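Local coordinates for protein alpha-Amylase (Thermotoga maritima, PDB 2B5D) that is an alpha-amylase of glycoside hydrolase family 57, whose catalytic domain is a parallel-stranded barrel ringed by helices, at residues E26-W29 against L30-I34; F267-E270 against M271-K275. All coordinates share one frame; numbering follows the deposited sequence.

Interaction 1 (E26-W29 against L30-I34); sequences EERW and LFEAI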
ATOM      1  N   GLU A  26     -13.884   2.633  13.661  1.00 90.18           N
ATOM      2  CA  GLU A  26     -13.266   3.480  14.674  1.00 89.42           C
ATOM      3  C   GLU A  26     -14.246   4.138  15.640  1.00 88.29           C
ATOM      4  O   GLU A  26     -13.842   4.835  16.573  1.00 88.38           O
ATOM      5  CB  GLU A  26     -12.251   4.485  14.071  1.00 89.71           C
ATOM      6  CG  GLU A  26     -12.250   4.643  12.550  1.00 91.30           C
ATOM      7  CD  GLU A  26     -11.571   3.480  11.794  1.00 94.05           C
ATOM      8  OE1 GLU A  26     -12.207   2.954  10.842  1.00 94.77           O
ATOM      9  OE2 GLU A  26     -10.416   3.101  12.134  1.00 93.95           O
ATOM     10  N   GLU A  27     -15.533   3.876  15.439  1.00 86.67           N
ATOM     11  CA  GLU A  27     -16.548   4.230  16.423  1.00 85.14           C
ATOM     12  C   GLU A  27     -16.660   3.181  17.536  1.00 83.84           C
ATOM     13  O   GLU A  27     -17.289   3.436  18.559  1.00 83.12           O
ATOM     14  CB  GLU A  27     -17.909   4.462  15.745  1.00 85.38           C
ATOM     15  CG  GLU A  27     -17.899   5.577  14.668  1.00 85.83           C
ATOM     16  CD  GLU A  27     -19.296   6.001  14.209  1.00 86.08           C
ATOM     17  OE1 GLU A  27     -19.491   7.223  13.982  1.00 85.39           O
ATOM     18  OE2 GLU A  27     -20.189   5.119  14.073  1.00 87.09           O
ATOM     19  N   ARG A  28     -16.063   2.003  17.322  1.00 82.57           N
ATOM     20  CA  ARG A  28     -16.010   0.937  18.332  1.00 81.32           C
ATOM     21  C   ARG A  28     -15.035   1.257  19.474  1.00 79.31           C
ATOM     22  O   ARG A  28     -15.188   0.741  20.575  1.00 78.38           O
ATOM     23  CB  ARG A  28     -15.576  -0.383  17.697  1.00 81.23           C
ATOM     24  CG  ARG A  28     -16.554  -0.988  16.714  1.00 83.11           C
ATOM     25  CD  ARG A  28     -16.080  -2.383  16.261  1.00 84.09           C
ATOM     26  NE  ARG A  28     -16.625  -3.486  17.070  1.00 89.03           N
ATOM     27  CZ  ARG A  28     -16.075  -3.961  18.194  1.00 92.02           C
ATOM     28  NH1 ARG A  28     -14.949  -3.434  18.676  1.00 93.27           N
ATOM     29  NH2 ARG A  28     -16.650  -4.974  18.845  1.00 92.66           N
ATOM     30  N   TRP A  29     -14.016   2.074  19.191  1.00 77.53           N
ATOM     31  CA  TRP A  29     -13.108   2.544  20.227  1.00 76.31           C
ATOM     32  C   TRP A  29     -13.933   3.200  21.345  1.00 74.18           C
ATOM     33  O   TRP A  29     -13.838   2.818  22.508  1.00 73.66           O
ATOM     34  CB  TRP A  29     -12.093   3.557  19.686  1.00 77.83           C
ATOM     35  CG  TRP A  29     -11.226   3.157  18.492  1.00 79.47           C
ATOM     36  CD1 TRP A  29     -10.671   4.024  17.582  1.00 81.35           C
ATOM     37  CD2 TRP A  29     -10.803   1.831  18.084  1.00 81.66           C
ATOM     38  NE1 TRP A  29      -9.939   3.332  16.640  1.00 82.14           N
ATOM     39  CE2 TRP A  29      -9.997   1.989  16.919  1.00 82.32           C
ATOM     40  CE3 TRP A  29     -11.022   0.525  18.586  1.00 83.99           C
ATOM     41  CZ2 TRP A  29      -9.405   0.885  16.236  1.00 81.79           C
ATOM     42  CZ3 TRP A  29     -10.432  -0.586  17.900  1.00 81.97           C
ATOM     43  CH2 TRP A  29      -9.632  -0.382  16.741  1.00 81.44           C
ATOM     44  N   LEU A  30     -14.769   4.156  20.960  1.00 71.50           N
ATOM     45  CA  LEU A  30     -15.705   4.796  21.870  1.00 69.47           C
ATOM     46  C   LEU A  30     -16.552   3.810  22.683  1.00 68.28           C
ATOM     47  O   LEU A  30     -16.691   3.943  23.904  1.00 67.44           O
ATOM     48  CB  LEU A  30     -16.629   5.724  21.079  1.00 69.24           C
ATOM     49  CG  LEU A  30     -17.145   7.057  21.636  1.00 67.67           C
ATOM     50  CD1 LEU A  30     -18.596   7.181  21.288  1.00 64.44           C
ATOM     51  CD2 LEU A  30     -16.912   7.280  23.133  1.00 66.19           C
ATOM     52  N   PHE A  31     -17.123   2.821  22.008  1.00 67.07           N
ATOM     53  CA  PHE A  31     -17.972   1.850  22.683  1.00 66.06           C
ATOM     54  C   PHE A  31     -17.241   0.970  23.699  1.00 64.10           C
ATOM     55  O   PHE A  31     -17.759   0.711  24.788  1.00 63.36           O
ATOM     56  CB  PHE A  31     -18.728   1.003  21.658  1.00 67.39           C
ATOM     57  CG  PHE A  31     -19.562   1.809  20.704  1.00 69.23           C
ATOM     58  CD1 PHE A  31     -19.800   1.339  19.410  1.00 72.39           C
ATOM     59  CD2 PHE A  31     -20.108   3.042  21.091  1.00 71.06           C
ATOM     60  CE1 PHE A  31     -20.586   2.092  18.503  1.00 73.47           C
ATOM     61  CE2 PHE A  31     -20.888   3.794  20.211  1.00 71.42           C
ATOM     62  CZ  PHE A  31     -21.130   3.324  18.913  1.00 71.41           C
ATOM     63  N   GLU A  32     -16.054   0.511  23.339  1.00 62.61           N
ATOM     64  CA  GLU A  32     -15.192  -0.200  24.277  1.00 62.87           C
ATOM     65  C   GLU A  32     -14.776   0.687  25.463  1.00 61.18           C
ATOM     66  O   GLU A  32     -14.844   0.249  26.613  1.00 60.15           O
ATOM     67  CB  GLU A  32     -13.948  -0.733  23.559  1.00 63.05           C
ATOM     68  CG  GLU A  32     -14.196  -1.839  22.513  1.00 65.64           C
ATOM     69  CD  GLU A  32     -13.024  -2.009  21.512  1.00 66.73           C
ATOM     70  OE1 GLU A  32     -12.997  -3.040  20.792  1.00 70.94           O
ATOM     71  OE2 GLU A  32     -12.133  -1.122  21.448  1.00 71.02           O
ATOM     72  N   ALA A  33     -14.365   1.939  25.190  1.00 60.13           N
ATOM     73  CA  ALA A  33     -14.060   2.902  26.280  1.00 58.85           C
ATOM     74  C   ALA A  33     -15.228   3.111  27.236  1.00 58.07           C
ATOM     75  O   ALA A  33     -15.037   3.110  28.439  1.00 57.76           O
ATOM     76  CB  ALA A  33     -13.568   4.198  25.740  1.00 58.34           C
ATOM     77  N   ILE A  34     -16.445   3.228  26.711  1.00 58.04           N
ATOM     78  CA  ILE A  34     -17.642   3.396  27.564  1.00 58.37           C
ATOM     79  C   ILE A  34     -17.871   2.150  28.411  1.00 58.50           C
ATOM     80  O   ILE A  34     -18.155   2.228  29.610  1.00 58.54           O
ATOM     81  CB  ILE A  34     -18.932   3.710  26.732  1.00 57.64           C
ATOM     82  CG1 ILE A  34     -18.755   4.971  25.897  1.00 58.53           C
ATOM     83  CG2 ILE A  34     -20.109   3.916  27.632  1.00 57.91           C
ATOM     84  CD1 ILE A  34     -19.992   5.366  25.085  1.00 58.86           C
TER
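E32 N bonds to R28 O and A33 N to W29 O, each at 2.9 Å and nearly straight, making the i to i+4 backbone bonds of an alpha helix. These are the first two turns of helix 27-47, which follows strand 3-11 in the parallel-stranded barrel of the family 57 domain. On one side of the helix an i to i+4 salt bridge joins R28 and E32. NH1 of R28 lies 2.9 Å from OE1 of E32; the oxygen sits in the guanidinium plane, at its edge, but the nitrogen meets it from above the carboxylate plane. The two planes are 77° apart, and the bond is bent, 131° at the hydrogen. R28 arrives there through a chain bent about its CG-CD bond (chi3 93°), whereas E32 runs out extended beyond CG. The second carboxylate oxygen, OE2, lies at the edge of the W29 ring, 3.5 Å from CE3, so the two oxygens divide, OE1 to R28 and OE2 to the ring edge of W29, beside which E32 runs. E27, L30 and F31 are buried: E27 and L30 both touch L70 of helix 68-91, L30 also L61, and the F31 ring meets that of H77. OE1 of E27 is hydrogen-bonded to the backbone N of H18, tying the helix start to the preceding loop. Inside the turn, L30 CB rests 3.5 Å from E27 O. The same carbonyl oxygen also stands over the centre of one face of the F31 ring, 3.3 Å above its plane.

Interaction 2 (F267-E270 against M271-K275); sequences FDRE and MEYIK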
ATOM      1  N   PHE A 267     -11.661 -14.104  17.317  1.00 77.68           N
ATOM      2  CA  PHE A 267     -10.513 -14.647  16.597  1.00 78.95           C
ATOM      3  C   PHE A 267     -10.482 -16.173  16.711  1.00 80.10           C
ATOM      4  O   PHE A 267      -9.848 -16.860  15.895  1.00 79.99           O
ATOM      5  CB  PHE A 267      -9.212 -14.044  17.134  1.00 78.96           C
ATOM      6  CG  PHE A 267      -9.047 -12.573  16.831  1.00 79.50           C
ATOM      7  CD1 PHE A 267      -9.591 -11.603  17.675  1.00 79.33           C
ATOM      8  CD2 PHE A 267      -8.344 -12.153  15.699  1.00 80.48           C
ATOM      9  CE1 PHE A 267      -9.435 -10.247  17.400  1.00 78.30           C
ATOM     10  CE2 PHE A 267      -8.185 -10.784  15.413  1.00 79.50           C
ATOM     11  CZ  PHE A 267      -8.730  -9.835  16.272  1.00 79.15           C
ATOM     12  N   ASP A 268     -11.196 -16.686  17.715  1.00 81.26           N
ATOM     13  CA  ASP A 268     -11.169 -18.101  18.074  1.00 82.19           C
ATOM     14  C   ASP A 268     -12.415 -18.860  17.658  1.00 82.84           C
ATOM     15  O   ASP A 268     -12.320 -19.964  17.124  1.00 82.74           O
ATOM     16  CB  ASP A 268     -10.968 -18.264  19.582  1.00 81.99           C
ATOM     17  CG  ASP A 268      -9.635 -17.721  20.051  1.00 82.67           C
ATOM     18  OD1 ASP A 268      -9.489 -17.509  21.280  1.00 82.63           O
ATOM     19  OD2 ASP A 268      -8.744 -17.497  19.194  1.00 82.36           O
ATOM     20  N   ARG A 269     -13.579 -18.285  17.926  1.00 83.81           N
ATOM     21  CA  ARG A 269     -14.832 -18.955  17.607  1.00 85.07           C
ATOM     22  C   ARG A 269     -14.962 -19.149  16.085  1.00 86.09           C
ATOM     23  O   ARG A 269     -14.448 -18.345  15.294  1.00 86.13           O
ATOM     24  CB  ARG A 269     -16.018 -18.166  18.158  1.00 84.50           C
ATOM     25  CG  ARG A 269     -17.129 -19.018  18.697  1.00 83.99           C
ATOM     26  CD  ARG A 269     -17.148 -19.058  20.220  1.00 83.09           C
ATOM     27  NE  ARG A 269     -16.697 -20.339  20.752  1.00 82.18           N
ATOM     28  CZ  ARG A 269     -16.986 -20.815  21.964  1.00 81.69           C
ATOM     29  NH1 ARG A 269     -17.740 -20.135  22.821  1.00 78.54           N
ATOM     30  NH2 ARG A 269     -16.518 -22.002  22.318  1.00 83.16           N
ATOM     31  N   GLU A 270     -15.640 -20.226  15.686  1.00 87.46           N
ATOM     32  CA  GLU A 270     -15.824 -20.559  14.264  1.00 88.27           C
ATOM     33  C   GLU A 270     -16.598 -19.479  13.524  1.00 88.40           C
ATOM     34  O   GLU A 270     -17.541 -18.901  14.059  1.00 87.75           O
ATOM     35  CB  GLU A 270     -16.503 -21.917  14.100  1.00 88.34           C
ATOM     36  CG  GLU A 270     -15.779 -23.054  14.819  1.00 90.09           C
ATOM     37  CD  GLU A 270     -16.146 -24.419  14.251  1.00 92.22           C
ATOM     38  OE1 GLU A 270     -16.647 -25.279  15.015  1.00 92.20           O
ATOM     39  OE2 GLU A 270     -15.945 -24.622  13.034  1.00 92.33           O
ATOM     40  N   MET A 271     -16.172 -19.234  12.286  1.00 89.36           N
ATOM     41  CA  MET A 271     -16.660 -18.142  11.441  1.00 90.24           C
ATOM     42  C   MET A 271     -18.190 -18.028  11.292  1.00 90.79           C
ATOM     43  O   MET A 271     -18.740 -16.913  11.321  1.00 90.38           O
ATOM     44  CB  MET A 271     -15.990 -18.212  10.063  1.00 90.26           C
ATOM     45  CG  MET A 271     -16.439 -17.123   9.086  1.00 91.44           C
ATOM     46  SD  MET A 271     -16.267 -15.460   9.771  1.00 93.32           S
ATOM     47  CE  MET A 271     -14.478 -15.250   9.683  1.00 90.93           C
ATOM     48  N   GLU A 272     -18.866 -19.167  11.121  1.00 91.54           N
ATOM     49  CA  GLU A 272     -20.323 -19.156  10.940  1.00 92.29           C
ATOM     50  C   GLU A 272     -21.031 -18.777  12.232  1.00 92.33           C
ATOM     51  O   GLU A 272     -22.066 -18.101  12.212  1.00 92.29           O
ATOM     52  CB  GLU A 272     -20.849 -20.490  10.399  1.00 92.35           C
ATOM     53  CG  GLU A 272     -22.056 -20.299   9.454  1.00 93.11           C
ATOM     54  CD  GLU A 272     -22.730 -21.602   9.056  1.00 92.80           C
ATOM     55  OE1 GLU A 272     -22.587 -22.599   9.799  1.00 92.82           O
ATOM     56  OE2 GLU A 272     -23.407 -21.620   8.000  1.00 92.91           O
ATOM     57  N   TYR A 273     -20.451 -19.211  13.348  1.00 92.64           N
ATOM     58  CA  TYR A 273     -20.914 -18.842  14.680  1.00 92.88           C
ATOM     59  C   TYR A 273     -20.816 -17.327  14.916  1.00 92.76           C
ATOM     60  O   TYR A 273     -21.760 -16.695  15.408  1.00 92.54           O
ATOM     61  CB  TYR A 273     -20.088 -19.590  15.730  1.00 92.86           C
ATOM     62  CG  TYR A 273     -20.484 -19.282  17.152  1.00 93.67           C
ATOM     63  CD1 TYR A 273     -20.080 -18.091  17.774  1.00 94.17           C
ATOM     64  CD2 TYR A 273     -21.264 -20.174  17.881  1.00 94.00           C
ATOM     65  CE1 TYR A 273     -20.450 -17.801  19.083  1.00 93.71           C
ATOM     66  CE2 TYR A 273     -21.632 -19.894  19.190  1.00 94.52           C
ATOM     67  CZ  TYR A 273     -21.222 -18.709  19.782  1.00 93.49           C
ATOM     68  OH  TYR A 273     -21.589 -18.440  21.074  1.00 93.89           O
ATOM     69  N   ILE A 274     -19.671 -16.765  14.528  1.00 92.84           N
ATOM     70  CA  ILE A 274     -19.236 -15.447  14.997  1.00 93.01           C
ATOM     71  C   ILE A 274     -19.494 -14.281  14.026  1.00 93.42           C
ATOM     72  O   ILE A 274     -19.322 -13.119  14.403  1.00 93.45           O
ATOM     73  CB  ILE A 274     -17.731 -15.493  15.474  1.00 92.77           C
ATOM     74  CG1 ILE A 274     -17.426 -14.356  16.468  1.00 92.67           C
ATOM     75  CG2 ILE A 274     -16.747 -15.542  14.288  1.00 91.45           C
ATOM     76  CD1 ILE A 274     -18.183 -14.452  17.795  1.00 91.34           C
ATOM     77  N   LYS A 275     -19.963 -14.614  12.817  1.00 94.17           N
ATOM     78  CA  LYS A 275     -20.090 -13.694  11.657  1.00 94.23           C
ATOM     79  C   LYS A 275     -20.664 -12.289  11.901  1.00 94.01           C
ATOM     80  O   LYS A 275     -20.063 -11.297  11.476  1.00 93.76           O
ATOM     81  CB  LYS A 275     -20.836 -14.394  10.492  1.00 94.61           C
ATOM     82  CG  LYS A 275     -21.161 -13.517   9.231  1.00 95.07           C
ATOM     83  CD  LYS A 275     -19.944 -12.749   8.631  1.00 97.18           C
ATOM     84  CE  LYS A 275     -18.888 -13.661   7.983  1.00 97.34           C
ATOM     85  NZ  LYS A 275     -19.229 -14.060   6.582  1.00 97.53           N
TER
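The hydrogen bond from I274 N to E270 O, 3.1 Å, closes the single turn of helix 271-274, with E270 at the N-cap position. I274 N lies in the carbonyl plane of E270, yet the hydrogen bond is bent, 136° at the hydrogen. A second, weak bond joins I274 N to M271 O, so this amide is shared between two carbonyls of the short turn.

Nonpolar contact comes mainly from the aliphatic part of R269, which crosses obliquely over one face of the Y273 ring. CG is closest, 3.2 Å from CD1, and CD makes a CH-pi contact 4.1 Å from the Y273 ring centroid. Y273 is placed for this by a first torsion of -180°, which sets CG opposite the backbone N. Beside them, I274 CB approaches R269 CB at 4.2 Å.

Charge enters through the guanidinium of R269, which is tilted 53° to the ring; its CZ is far enough from the ring that any cation-pi attraction is weak. Its strong partners lie elsewhere: NH1 forms a salt bridge with E88 and NH2 one with E95, near the like-charged R91. The E88 salt bridge, with the contacts of Y273 on E88 and R91, joins this part of the chain to helix 68-91; E95 lies just past its end. At the cap itself, Y273 CB packs 3.1 Å from E270 O.

How the interactions relate
Both contacts are local and lie in series along the chain, neither enclosing the other: interaction 1 forms near the N terminus, at the start of helix 27-47, and interaction 2 comes much later, after strand 233-236, at a one-turn helix. Neither closes a long loop. Their centres are about 21 Å apart and their nearest atoms about 9 Å, so they do not touch. Helix 68-91 is common to both: residues 26-34 pack on it through L70, K73 and Y74, and residues 267-275 through E88 and R91, nearer its C-terminal end. The centre of interaction 1 lies about 12 Å from the centre of the chain, that of interaction 2 about 32 Å.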